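Local coordinates for protein sialidase B (Streptococcus pneumoniae serotype 4, PDB 4XHB) that cleaves terminal sialic acid residues from alpha-(2->3)-, alpha-(2->6)- and alpha-(2->8)-linked oligosaccharides, glycoproteins and glycolipids, at residues 210-215 with 454-459. The protein carries 1 engineered substitution. Sequence-based numbering, arbitrary orientation.
Sequences TLYTLS and PGQGLA. With 17Y ((1R,2S)-cyclopentane-1,2-diol), chain B.
Gln456 reaches from strand 451-459 along the rim of the Tyr212 ring to the backbone carbonyl of Leu211. Its CB lies 3.9 Å from Tyr212 CD2, near the plane of the ring, and CG keeps touch with the same ring carbon while passing beside the carbonyl of Leu211. With the chain extended beyond CG (chi2 -174°), the side chain climbs, outside the ring edge, to the face on which the bound cyclopentanediol sits, the amide plane turned 50° from that of the ring. NE2 donates to Leu211 O at 2.7 Å; this oxygen lies close to the amide plane of Gln456, whereas NE2 is tilted 29° from the plane of the carbonyl. OE1 accepts a hydrogen bond of 2.9 Å from OAB of the diol, to which NE2 also makes a weak one. The pairing is consistent with an amide oriented with its N-H to the backbone and its oxygen to the diol. The diol lies across the Tyr212 ring, CAF 3.7 Å above the plane and over its centre, and its other hydroxyl oxygen, OAA, receives an almost straight bond from Thr213 N (3.0 Å); Thr619 OG1 adds a further hydrogen bond. Gly457 O meets the ring at its edge, and a water links Tyr212 OH to Ala459 N. Beside this, Thr210 CB packs 3.6 Å from Gly455 O, while Thr210 OG1 turns to Ser222. Gly455 lies about 8 Å from the side chain of Tyr615, the probable nucleophile, and about 9 Å from that of Glu503, a predicted active-site residue. The arrangement joins neighbouring blades of the sialidase beta-propeller beside its active site.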
loop_
_atom_site.group_PDB
_atom_site.type_symbol
_atom_site.label_atom_id
_atom_site.label_comp_id
_atom_site.label_asym_id
_atom_site.label_seq_id
_atom_site.Cartn_x
_atom_site.Cartn_y
_atom_site.Cartn_z
ATOM N N THR A 210 -1.339 1.714 8.147
ATOM C CA THR A 210 -1.170 2.382 9.437
ATOM C C THR A 210 -1.086 1.316 10.533
ATOM O O THR A 210 -1.537 0.187 10.335
ATOM C CB THR A 210 -2.333 3.329 9.777
ATOM O OG1 THR A 210 -3.471 2.570 10.208
ATOM C CG2 THR A 210 -2.718 4.211 8.560
ATOM N N LEU A 211 -0.505 1.683 11.676
ATOM C CA LEU A 211 -0.472 0.807 12.852
ATOM C C LEU A 211 -0.591 1.672 14.093
ATOM O O LEU A 211 -0.058 2.781 14.127
ATOM C CB LEU A 211 0.841 0.018 12.938
ATOM C CG LEU A 211 1.106 -1.174 12.011
ATOM C CD1 LEU A 211 2.565 -1.610 12.120
ATOM C CD2 LEU A 211 0.186 -2.352 12.344
ATOM N N TYR A 212 -1.271 1.161 15.115
ATOM C CA TYR A 212 -1.419 1.895 16.365
ATOM C C TYR A 212 -1.656 0.897 17.495
ATOM O O TYR A 212 -2.540 0.049 17.399
ATOM C CB TYR A 212 -2.593 2.887 16.282
ATOM C CG TYR A 212 -2.551 3.970 17.354
ATOM C CD1 TYR A 212 -2.917 3.691 18.666
ATOM C CD2 TYR A 212 -2.128 5.264 17.051
ATOM C CE1 TYR A 212 -2.869 4.675 19.653
ATOM C CE2 TYR A 212 -2.084 6.260 18.027
ATOM C CZ TYR A 212 -2.452 5.960 19.326
ATOM O OH TYR A 212 -2.396 6.937 20.307
ATOM N N THR A 213 -0.859 0.997 18.557
ATOM C CA THR A 213 -1.005 0.098 19.702
ATOM C C THR A 213 -1.981 0.685 20.715
ATOM O O THR A 213 -1.764 1.779 21.235
ATOM C CB THR A 213 0.355 -0.166 20.376
ATOM O OG1 THR A 213 1.267 -0.665 19.392
ATOM C CG2 THR A 213 0.221 -1.206 21.518
ATOM N N LEU A 214 -3.060 -0.048 20.981
ATOM C CA LEU A 214 -4.091 0.408 21.915
ATOM C C LEU A 214 -3.746 0.055 23.365
ATOM O O LEU A 214 -2.947 -0.850 23.617
ATOM C CB LEU A 214 -5.447 -0.193 21.538
ATOM C CG LEU A 214 -5.865 0.063 20.089
ATOM C CD1 LEU A 214 -7.156 -0.696 19.784
ATOM C CD2 LEU A 214 -6.026 1.570 19.844
ATOM N N SER A 215 -4.366 0.761 24.309
ATOM C CA SER A 215 -4.071 0.567 25.731
ATOM C C SER A 215 -4.360 -0.858 26.232
ATOM O O SER A 215 -3.699 -1.346 27.156
ATOM C CB SER A 215 -4.832 1.588 26.585
ATOM O OG SER A 215 -6.229 1.468 26.388
ATOM N N PRO A 454 -1.323 10.376 6.487
ATOM C CA PRO A 454 -1.662 9.003 6.882
ATOM C C PRO A 454 -0.760 8.465 7.978
ATOM O O PRO A 454 0.413 8.834 8.046
ATOM C CB PRO A 454 -1.464 8.198 5.595
ATOM C CG PRO A 454 -0.604 9.035 4.710
ATOM C CD PRO A 454 -0.828 10.472 5.100
ATOM N N GLY A 455 -1.311 7.592 8.816
ATOM C CA GLY A 455 -0.531 6.936 9.848
ATOM C C GLY A 455 -1.199 7.045 11.197
ATOM O O GLY A 455 -2.290 6.504 11.408
ATOM N N GLN A 456 -0.539 7.726 12.129
ATOM C CA GLN A 456 -1.096 7.878 13.472
ATOM C C GLN A 456 -1.434 9.340 13.756
ATOM O O GLN A 456 -0.751 10.239 13.280
ATOM C CB GLN A 456 -0.092 7.425 14.535
ATOM C CG GLN A 456 0.571 6.067 14.303
ATOM C CD GLN A 456 1.427 5.642 15.493
ATOM O OE1 GLN A 456 1.901 6.478 16.279
ATOM N NE2 GLN A 456 1.630 4.343 15.632
ATOM N N GLY A 457 -2.469 9.566 14.561
ATOM C CA GLY A 457 -2.658 10.867 15.191
ATOM C C GLY A 457 -1.808 10.820 16.449
ATOM O O GLY A 457 -1.204 9.786 16.722
ATOM N N LEU A 458 -1.767 11.913 17.215
ATOM C CA LEU A 458 -0.971 11.961 18.430
ATOM C C LEU A 458 -1.859 12.210 19.633
ATOM O O LEU A 458 -2.613 13.179 19.650
ATOM C CB LEU A 458 0.050 13.096 18.343
ATOM C CG LEU A 458 0.900 13.301 19.597
ATOM C CD1 LEU A 458 1.787 12.090 19.878
ATOM C CD2 LEU A 458 1.733 14.596 19.469
ATOM N N ALA A 459 -1.777 11.334 20.630
ATOM C CA ALA A 459 -2.483 11.537 21.893
ATOM C C ALA A 459 -1.460 11.981 22.919
ATOM O O ALA A 459 -0.617 11.195 23.327
ATOM C CB ALA A 459 -3.160 10.234 22.351
HETATM O OAA 17Y B . 1.129 3.175 18.784
HETATM C CAF 17Y B . 0.882 4.067 19.817
HETATM C CAD 17Y B . 1.564 3.641 21.009
HETATM C CAC 17Y B . 1.974 4.882 21.734
HETATM C CAE 17Y B . 1.751 6.029 20.796
HETATM C CAG 17Y B . 1.595 5.391 19.458
HETATM O OAB 17Y B . 2.722 5.158 18.759
HETATM O O HOH W 1 -0.347 8.749 20.216
#